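Local coordinates for probable chemoreceptor (Methyl-accepting chemotaxis) transmembrane protein (Rhizobium meliloti, PDB 6D8V) that probably acts as a transmembrane chemotaxis receptor whose sensory domain recognises quaternary ammonium compounds such as 1,1-dimethyl-prolinium, at residues N236-Y250 / V257-R269. Numbering follows the deposited sequence.
Sequences NLTYDGNEPFDRVVY and VNAQWLVLVDVPR
With CG of Arg247 trans to the backbone nitrogen (chi1 -178°) and the chain then bent at chi2 and chi3, the guanidinium is carried alongside Asp266, whose CG sits beside its own backbone N (chi1 -73°). The two side chains run the same way on one face of the sheet and form a salt bridge, NH1 of Arg247 lying 2.7 Å from OD2 of Asp266. OD2 comes in at the guanidinium edge, near its plane, though the hydrogen bond itself is bent and weak. NH2 of Arg247 meanwhile donates a nearly straight bond to OH of Tyr239, 3.3 Å away and in the guanidinium plane; Asp266 and Tyr239, with a weak bond from NE to Tyr214 OH, limit its rotation.

On the other face, the carboxylate of Asp246 is met by Arg269 from the end of the strand, Arg269 NH2 to Asp246 OD1 2.6 Å, in a second salt bridge. Asp246 OD1 also accepts a hydrogen bond from Asn236 N at 3.1 Å, nearly along its C-O axis, tying the corner at Asn236 to the same carboxylate. Glu4 of helix 2-45 lies close by, a like charge to Asp246; Arg269, which also makes a long, weak ion pair with Glu4, may partly offset this.

Between these ends, Val248 CB packs on Val265 CG1 at 3.4 Å, both residues touching Ala11 of helix 2-45, while Val249 CG1 meets Leu264 CD2 at 3.6 Å on the other face. Paired backbone bonds join Val248 with Val265 and Tyr250 with Val263; Val267 N bonds to Asp246 O, the return bond being less certain, and Arg269 N adds one to Pro244 O at 3.0 Å. This is an antiparallel beta hairpin, strands 243-254 and 259-268, forming the centre of a four-stranded sheet packed against the long N-terminal helix, an architecture consistent with the membrane-proximal module of a double-Cache sensor.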
ATOM      1  N   ASN A 236     -22.116  -8.222 -18.723  1.00 98.06           N
ATOM      2  CA  ASN A 236     -22.551  -9.563 -18.554  1.00123.83           C
ATOM      3  C   ASN A 236     -21.538 -10.605 -18.252  1.00133.84           C
ATOM      4  O   ASN A 236     -21.121 -11.308 -19.142  1.00127.76           O
ATOM      5  CB  ASN A 236     -23.446 -10.031 -19.659  1.00125.70           C
ATOM      6  CG  ASN A 236     -24.590 -10.806 -19.123  1.00125.13           C
ATOM      7  OD1 ASN A 236     -24.531 -11.327 -18.035  1.00126.04           O
ATOM      8  ND2 ASN A 236     -25.646 -10.850 -19.853  1.00131.05           N
ATOM      9  N   LEU A 237     -21.065 -10.643 -17.018  1.00131.82           N
ATOM     10  CA  LEU A 237     -20.209 -11.731 -16.620  1.00124.96           C
ATOM     11  C   LEU A 237     -20.844 -12.394 -15.459  1.00141.85           C
ATOM     12  O   LEU A 237     -21.656 -11.783 -14.786  1.00132.98           O
ATOM     13  CB  LEU A 237     -18.812 -11.287 -16.280  1.00 98.63           C
ATOM     14  CG  LEU A 237     -18.537  -9.911 -15.770  1.00 94.29           C
ATOM     15  CD1 LEU A 237     -18.293 -10.065 -14.316  1.00 89.03           C
ATOM     16  CD2 LEU A 237     -17.255  -9.506 -16.402  1.00 71.77           C
ATOM     17  N   THR A 238     -20.525 -13.681 -15.284  1.00158.07           N
ATOM     18  CA  THR A 238     -21.249 -14.564 -14.369  1.00144.84           C
ATOM     19  C   THR A 238     -20.426 -15.285 -13.356  1.00132.72           C
ATOM     20  O   THR A 238     -19.495 -15.951 -13.701  1.00117.66           O
ATOM     21  CB  THR A 238     -21.908 -15.644 -15.175  1.00122.88           C
ATOM     22  OG1 THR A 238     -21.125 -15.831 -16.347  1.00116.13           O
ATOM     23  CG2 THR A 238     -23.256 -15.189 -15.576  1.00110.46           C
ATOM     24  N   TYR A 239     -20.799 -15.180 -12.098  1.00131.37           N
ATOM     25  CA  TYR A 239     -20.208 -16.007 -11.095  1.00134.01           C
ATOM     26  C   TYR A 239     -21.380 -16.948 -11.078  1.00142.85           C
ATOM     27  O   TYR A 239     -22.443 -16.582 -10.629  1.00147.87           O
ATOM     28  CB  TYR A 239     -19.981 -15.224  -9.779  1.00118.49           C
ATOM     29  CG  TYR A 239     -18.619 -14.500  -9.694  1.00128.92           C
ATOM     30  CD1 TYR A 239     -17.748 -14.539 -10.755  1.00144.50           C
ATOM     31  CD2 TYR A 239     -18.219 -13.764  -8.564  1.00113.73           C
ATOM     32  CE1 TYR A 239     -16.531 -13.884 -10.715  1.00133.25           C
ATOM     33  CE2 TYR A 239     -16.989 -13.111  -8.533  1.00101.81           C
ATOM     34  CZ  TYR A 239     -16.144 -13.187  -9.625  1.00108.27           C
ATOM     35  OH  TYR A 239     -14.898 -12.622  -9.724  1.00 70.58           O
ATOM     36  N   ASP A 240     -21.175 -18.166 -11.568  1.00140.69           N
ATOM     37  CA  ASP A 240     -22.069 -18.814 -12.502  1.00152.00           C
ATOM     38  C   ASP A 240     -23.498 -19.194 -12.200  1.00158.31           C
ATOM     39  O   ASP A 240     -23.841 -19.779 -11.200  1.00152.73           O
ATOM     40  CB  ASP A 240     -21.418 -19.901 -13.349  1.00151.40           C
ATOM     41  CG  ASP A 240     -22.099 -20.048 -14.726  1.00152.40           C
ATOM     42  OD1 ASP A 240     -23.309 -19.813 -14.823  1.00155.72           O
ATOM     43  OD2 ASP A 240     -21.430 -20.363 -15.719  1.00147.17           O
ATOM     44  N   GLY A 241     -24.310 -18.866 -13.189  1.00166.28           N
ATOM     45  CA  GLY A 241     -25.732 -18.987 -13.119  1.00171.36           C
ATOM     46  C   GLY A 241     -26.394 -17.948 -12.267  1.00168.97           C
ATOM     47  O   GLY A 241     -27.329 -17.312 -12.695  1.00161.00           O
ATOM     48  N   ASN A 242     -25.933 -17.819 -11.032  1.00169.53           N
ATOM     49  CA  ASN A 242     -26.794 -17.391  -9.962  1.00161.06           C
ATOM     50  C   ASN A 242     -27.401 -16.009 -10.131  1.00169.20           C
ATOM     51  O   ASN A 242     -28.619 -15.853 -10.077  1.00172.54           O
ATOM     52  CB  ASN A 242     -26.018 -17.453  -8.657  1.00141.17           C
ATOM     53  N   GLU A 243     -26.571 -15.021 -10.413  1.00164.37           N
ATOM     54  CA  GLU A 243     -27.039 -13.686 -10.743  1.00158.36           C
ATOM     55  C   GLU A 243     -25.924 -13.172 -11.563  1.00156.68           C
ATOM     56  O   GLU A 243     -24.785 -13.277 -11.147  1.00151.51           O
ATOM     57  CB  GLU A 243     -27.196 -12.847  -9.499  1.00149.60           C
ATOM     58  N   PRO A 244     -26.286 -12.601 -12.780  1.00143.11           N
ATOM     59  CA  PRO A 244     -25.153 -12.091 -13.530  1.00131.56           C
ATOM     60  C   PRO A 244     -25.160 -10.612 -13.397  1.00125.44           C
ATOM     61  O   PRO A 244     -26.141 -10.025 -13.006  1.00133.14           O
ATOM     62  CB  PRO A 244     -25.434 -12.548 -14.949  1.00129.34           C
ATOM     63  CG  PRO A 244     -26.881 -12.875 -15.002  1.00124.83           C
ATOM     64  CD  PRO A 244     -27.476 -12.414 -13.726  1.00130.99           C
ATOM     65  N   PHE A 245     -24.025 -10.014 -13.654  1.00115.85           N
ATOM     66  CA  PHE A 245     -23.852  -8.629 -13.340  1.00112.40           C
ATOM     67  C   PHE A 245     -22.871  -8.004 -14.250  1.00107.55           C
ATOM     68  O   PHE A 245     -22.295  -8.644 -15.101  1.00 95.32           O
ATOM     69  CB  PHE A 245     -23.417  -8.443 -11.904  1.00112.81           C
ATOM     70  CG  PHE A 245     -22.191  -9.195 -11.534  1.00107.98           C
ATOM     71  CD1 PHE A 245     -22.035  -9.645 -10.274  1.00116.34           C
ATOM     72  CD2 PHE A 245     -21.204  -9.425 -12.433  1.00102.93           C
ATOM     73  CE1 PHE A 245     -20.915 -10.336  -9.930  1.00115.63           C
ATOM     74  CE2 PHE A 245     -20.085 -10.088 -12.104  1.00102.10           C
ATOM     75  CZ  PHE A 245     -19.938 -10.554 -10.861  1.00106.24           C
ATOM     76  N   ASP A 246     -22.714  -6.717 -14.055  1.00100.02           N
ATOM     77  CA  ASP A 246     -21.763  -5.944 -14.837  1.00 95.19           C
ATOM     78  C   ASP A 246     -20.581  -5.546 -13.961  1.00 94.14           C
ATOM     79  O   ASP A 246     -20.732  -5.288 -12.763  1.00 92.88           O
ATOM     80  CB  ASP A 246     -22.420  -4.682 -15.408  1.00 92.13           C
ATOM     81  CG  ASP A 246     -23.568  -4.988 -16.348  1.00 93.64           C
ATOM     82  OD1 ASP A 246     -23.344  -5.686 -17.360  1.00104.96           O
ATOM     83  OD2 ASP A 246     -24.696  -4.526 -16.074  1.00 97.65           O
ATOM     84  N   ARG A 247     -19.398  -5.482 -14.567  1.00 90.49           N
ATOM     85  CA  ARG A 247     -18.182  -5.061 -13.877  1.00 63.10           C
ATOM     86  C   ARG A 247     -17.739  -3.737 -14.476  1.00 78.13           C
ATOM     87  O   ARG A 247     -17.371  -3.678 -15.651  1.00 89.94           O
ATOM     88  CB  ARG A 247     -17.079  -6.110 -14.002  1.00 67.21           C
ATOM     89  CG  ARG A 247     -15.799  -5.760 -13.261  1.00 60.31           C
ATOM     90  CD  ARG A 247     -15.611  -6.600 -12.007  1.00 69.67           C
ATOM     91  NE  ARG A 247     -15.123  -7.948 -12.310  1.00 71.82           N
ATOM     92  CZ  ARG A 247     -15.244  -8.988 -11.495  1.00 82.50           C
ATOM     93  NH1 ARG A 247     -15.845  -8.847 -10.322  1.00 95.37           N
ATOM     94  NH2 ARG A 247     -14.771 -10.169 -11.858  1.00104.72           N
ATOM     95  N   VAL A 248     -17.782  -2.675 -13.678  1.00 70.21           N
ATOM     96  CA  VAL A 248     -17.267  -1.375 -14.085  1.00 66.31           C
ATOM     97  C   VAL A 248     -15.893  -1.187 -13.459  1.00 71.65           C
ATOM     98  O   VAL A 248     -15.721  -1.382 -12.248  1.00 83.73           O
ATOM     99  CB  VAL A 248     -18.218  -0.236 -13.678  1.00 61.47           C
ATOM    100  CG1 VAL A 248     -17.564   1.099 -13.943  1.00 56.89           C
ATOM    101  CG2 VAL A 248     -19.519  -0.337 -14.438  1.00 65.77           C
ATOM    102  N   VAL A 249     -14.919  -0.805 -14.277  1.00 59.51           N
ATOM    103  CA  VAL A 249     -13.560  -0.553 -13.818  1.00 68.80           C
ATOM    104  C   VAL A 249     -13.308   0.947 -13.868  1.00 67.37           C
ATOM    105  O   VAL A 249     -13.677   1.619 -14.838  1.00 72.23           O
ATOM    106  CB  VAL A 249     -12.531  -1.331 -14.662  1.00 54.49           C
ATOM    107  CG1 VAL A 249     -13.031  -2.736 -14.919  1.00 56.58           C
ATOM    108  CG2 VAL A 249     -12.283  -0.628 -15.968  1.00 74.42           C
ATOM    109  N   TYR A 250     -12.690   1.475 -12.813  1.00 71.45           N
ATOM    110  CA  TYR A 250     -12.538   2.921 -12.640  1.00 65.85           C
ATOM    111  C   TYR A 250     -11.118   3.208 -12.171  1.00 68.59           C
ATOM    112  O   TYR A 250     -10.813   3.127 -10.973  1.00 77.74           O
ATOM    113  CB  TYR A 250     -13.574   3.457 -11.649  1.00 59.85           C
ATOM    114  CG  TYR A 250     -13.718   4.957 -11.587  1.00 61.44           C
ATOM    115  CD1 TYR A 250     -14.596   5.629 -12.437  1.00 74.64           C
ATOM    116  CD2 TYR A 250     -13.009   5.706 -10.649  1.00 53.79           C
ATOM    117  CE1 TYR A 250     -14.746   7.002 -12.371  1.00 59.59           C
ATOM    118  CE2 TYR A 250     -13.153   7.080 -10.575  1.00 60.22           C
ATOM    119  CZ  TYR A 250     -14.018   7.727 -11.435  1.00 73.68           C
ATOM    120  OH  TYR A 250     -14.155   9.104 -11.356  1.00 68.22           O
ATOM    121  N   VAL A 257       2.667   8.981  -5.099  1.00 70.71           N
ATOM    122  CA  VAL A 257       3.475   7.799  -5.216  1.00 69.37           C
ATOM    123  C   VAL A 257       3.506   7.300  -6.600  1.00 79.24           C
ATOM    124  O   VAL A 257       3.883   6.243  -6.887  1.00 97.71           O
ATOM    125  CB  VAL A 257       2.903   6.733  -4.381  1.00 75.73           C
ATOM    126  CG1 VAL A 257       2.941   7.172  -2.984  1.00 64.76           C
ATOM    127  CG2 VAL A 257       1.485   6.553  -4.727  1.00 68.49           C
ATOM    128  N   ASN A 258       3.062   8.100  -7.484  1.00 69.55           N
ATOM    129  CA  ASN A 258       3.223   7.797  -8.905  1.00 73.74           C
ATOM    130  C   ASN A 258       2.673   6.408  -9.246  1.00 87.11           C
ATOM    131  O   ASN A 258       3.406   5.454  -9.526  1.00 87.08           O
ATOM    132  CB  ASN A 258       4.693   7.915  -9.313  1.00 76.48           C
ATOM    133  CG  ASN A 258       4.895   7.754 -10.809  1.00 85.29           C
ATOM    134  OD1 ASN A 258       4.109   8.255 -11.616  1.00 89.86           O
ATOM    135  ND2 ASN A 258       5.948   7.037 -11.187  1.00 90.02           N
ATOM    136  N   ALA A 259       1.345   6.329  -9.223  1.00 78.01           N
ATOM    137  CA  ALA A 259       0.653   5.087  -9.533  1.00 69.02           C
ATOM    138  C   ALA A 259      -0.841   5.362  -9.582  1.00 66.18           C
ATOM    139  O   ALA A 259      -1.315   6.395  -9.108  1.00 67.43           O
ATOM    140  CB  ALA A 259       0.954   3.988  -8.512  1.00 59.46           C
ATOM    141  N   GLN A 260      -1.576   4.425 -10.168  1.00 68.36           N
ATOM    142  CA  GLN A 260      -3.025   4.471 -10.168  1.00 64.36           C
ATOM    143  C   GLN A 260      -3.570   3.099  -9.795  1.00 65.96           C
ATOM    144  O   GLN A 260      -2.904   2.075  -9.961  1.00 58.21           O
ATOM    145  CB  GLN A 260      -3.575   4.904 -11.524  1.00 62.52           C
ATOM    146  CG  GLN A 260      -3.135   4.032 -12.675  1.00 79.01           C
ATOM    147  CD  GLN A 260      -3.866   4.373 -13.948  1.00 88.09           C
ATOM    148  OE1 GLN A 260      -4.582   5.371 -14.011  1.00 97.64           O
ATOM    149  NE2 GLN A 260      -3.700   3.542 -14.970  1.00 89.18           N
ATOM    150  N   TRP A 261      -4.795   3.097  -9.284  1.00 60.90           N
ATOM    151  CA  TRP A 261      -5.509   1.876  -8.951  1.00 60.64           C
ATOM    152  C   TRP A 261      -6.839   1.826  -9.690  1.00 59.71           C
ATOM    153  O   TRP A 261      -7.345   2.841 -10.179  1.00 72.99           O
ATOM    154  CB  TRP A 261      -5.765   1.771  -7.450  1.00 62.78           C
ATOM    155  CG  TRP A 261      -4.548   1.452  -6.647  1.00 64.17           C
ATOM    156  CD1 TRP A 261      -3.299   1.166  -7.115  1.00 65.87           C
ATOM    157  CD2 TRP A 261      -4.466   1.381  -5.221  1.00 62.12           C
ATOM    158  NE1 TRP A 261      -2.443   0.920  -6.065  1.00 58.57           N
ATOM    159  CE2 TRP A 261      -3.137   1.049  -4.893  1.00 54.43           C
ATOM    160  CE3 TRP A 261      -5.391   1.572  -4.190  1.00 63.22           C
ATOM    161  CZ2 TRP A 261      -2.709   0.905  -3.579  1.00 49.07           C
ATOM    162  CZ3 TRP A 261      -4.965   1.427  -2.883  1.00 52.28           C
ATOM    163  CH2 TRP A 261      -3.636   1.092  -2.590  1.00 52.18           C
ATOM    164  N   LEU A 262      -7.412   0.630  -9.753  1.00 57.96           N
ATOM    165  CA  LEU A 262      -8.737   0.412 -10.315  1.00 62.82           C
ATOM    166  C   LEU A 262      -9.719   0.139  -9.186  1.00 64.41           C
ATOM    167  O   LEU A 262      -9.498  -0.747  -8.355  1.00 68.41           O
ATOM    168  CB  LEU A 262      -8.760  -0.767 -11.295  1.00 68.17           C
ATOM    169  CG  LEU A 262      -7.994  -0.640 -12.592  1.00 72.91           C
ATOM    170  CD1 LEU A 262      -8.182   0.756 -13.160  1.00 74.10           C
ATOM    171  CD2 LEU A 262      -6.530  -0.944 -12.355  1.00 86.33           C
ATOM    172  N   VAL A 263     -10.792   0.900  -9.163  1.00 65.42           N
ATOM    173  CA  VAL A 263     -11.990   0.512  -8.445  1.00 51.08           C
ATOM    174  C   VAL A 263     -12.795  -0.377  -9.377  1.00 62.82           C
ATOM    175  O   VAL A 263     -12.954  -0.070 -10.565  1.00 65.22           O
ATOM    176  CB  VAL A 263     -12.794   1.749  -8.008  1.00 58.89           C
ATOM    177  CG1 VAL A 263     -14.086   1.343  -7.347  1.00 59.68           C
ATOM    178  CG2 VAL A 263     -11.967   2.604  -7.062  1.00 71.05           C
ATOM    179  N   LEU A 264     -13.249  -1.504  -8.862  1.00 61.30           N
ATOM    180  CA  LEU A 264     -14.189  -2.358  -9.565  1.00 69.70           C
ATOM    181  C   LEU A 264     -15.500  -2.291  -8.810  1.00 60.25           C
ATOM    182  O   LEU A 264     -15.533  -2.480  -7.590  1.00 70.22           O
ATOM    183  CB  LEU A 264     -13.711  -3.810  -9.631  1.00 73.58           C
ATOM    184  CG  LEU A 264     -12.309  -4.110 -10.140  1.00 61.30           C
ATOM    185  CD1 LEU A 264     -12.110  -5.615 -10.142  1.00 64.97           C
ATOM    186  CD2 LEU A 264     -12.105  -3.529 -11.527  1.00 54.63           C
ATOM    187  N   VAL A 265     -16.573  -2.028  -9.528  1.00 55.08           N
ATOM    188  CA  VAL A 265     -17.890  -1.926  -8.926  1.00 66.19           C
ATOM    189  C   VAL A 265     -18.783  -2.904  -9.670  1.00 63.24           C
ATOM    190  O   VAL A 265     -18.933  -2.814 -10.896  1.00 62.81           O
ATOM    191  CB  VAL A 265     -18.421  -0.481  -8.965  1.00 65.24           C
ATOM    192  CG1 VAL A 265     -18.030   0.180 -10.282  1.00 84.77           C
ATOM    193  CG2 VAL A 265     -19.921  -0.444  -8.717  1.00 58.96           C
ATOM    194  N   ASP A 266     -19.323  -3.869  -8.937  1.00 65.20           N
ATOM    195  CA  ASP A 266     -20.111  -4.944  -9.512  1.00 64.72           C
ATOM    196  C   ASP A 266     -21.579  -4.656  -9.245  1.00 71.61           C
ATOM    197  O   ASP A 266     -21.979  -4.476  -8.088  1.00 80.89           O
ATOM    198  CB  ASP A 266     -19.697  -6.292  -8.919  1.00 71.12           C
ATOM    199  CG  ASP A 266     -18.333  -6.772  -9.430  1.00 83.82           C
ATOM    200  OD1 ASP A 266     -17.799  -6.166 -10.383  1.00 79.06           O
ATOM    201  OD2 ASP A 266     -17.793  -7.760  -8.887  1.00 96.33           O
ATOM    202  N   VAL A 267     -22.365  -4.590 -10.314  1.00 72.13           N
ATOM    203  CA  VAL A 267     -23.786  -4.283 -10.222  1.00 87.01           C
ATOM    204  C   VAL A 267     -24.561  -5.453 -10.814  1.00104.78           C
ATOM    205  O   VAL A 267     -24.374  -5.789 -11.985  1.00104.30           O
ATOM    206  CB  VAL A 267     -24.146  -2.971 -10.942  1.00 89.97           C
ATOM    207  CG1 VAL A 267     -25.578  -2.563 -10.627  1.00116.30           C
ATOM    208  CG2 VAL A 267     -23.171  -1.860 -10.535  1.00 81.20           C
ATOM    209  N   PRO A 268     -25.407  -6.127 -10.038  1.00107.28           N
ATOM    210  CA  PRO A 268     -26.177  -7.250 -10.579  1.00102.66           C
ATOM    211  C   PRO A 268     -27.397  -6.791 -11.365  1.00108.49           C
ATOM    212  O   PRO A 268     -27.993  -5.743 -11.101  1.00119.98           O
ATOM    213  CB  PRO A 268     -26.594  -8.020  -9.320  1.00103.78           C
ATOM    214  CG  PRO A 268     -26.643  -6.975  -8.247  1.00101.30           C
ATOM    215  CD  PRO A 268     -25.624  -5.933  -8.594  1.00 98.80           C
ATOM    216  N   ARG A 269     -27.752  -7.605 -12.355  1.00 97.33           N
ATOM    217  CA  ARG A 269     -28.928  -7.381 -13.192  1.00111.80           C
ATOM    218  C   ARG A 269     -30.233  -7.559 -12.420  1.00111.47           C
ATOM    219  O   ARG A 269     -31.164  -8.205 -12.907  1.00107.50           O
ATOM    220  CB  ARG A 269     -28.903  -8.337 -14.381  1.00125.60           C
ATOM    221  CG  ARG A 269     -27.556  -8.397 -15.057  1.00122.54           C
ATOM    222  CD  ARG A 269     -27.285  -7.110 -15.804  1.00125.00           C
ATOM    223  NE  ARG A 269     -27.467  -7.289 -17.238  1.00137.78           N
ATOM    224  CZ  ARG A 269     -26.467  -7.470 -18.093  1.00132.38           C
ATOM    225  NH1 ARG A 269     -26.714  -7.637 -19.388  1.00122.27           N
ATOM    226  NH2 ARG A 269     -25.215  -7.475 -17.655  1.00126.04           N
TER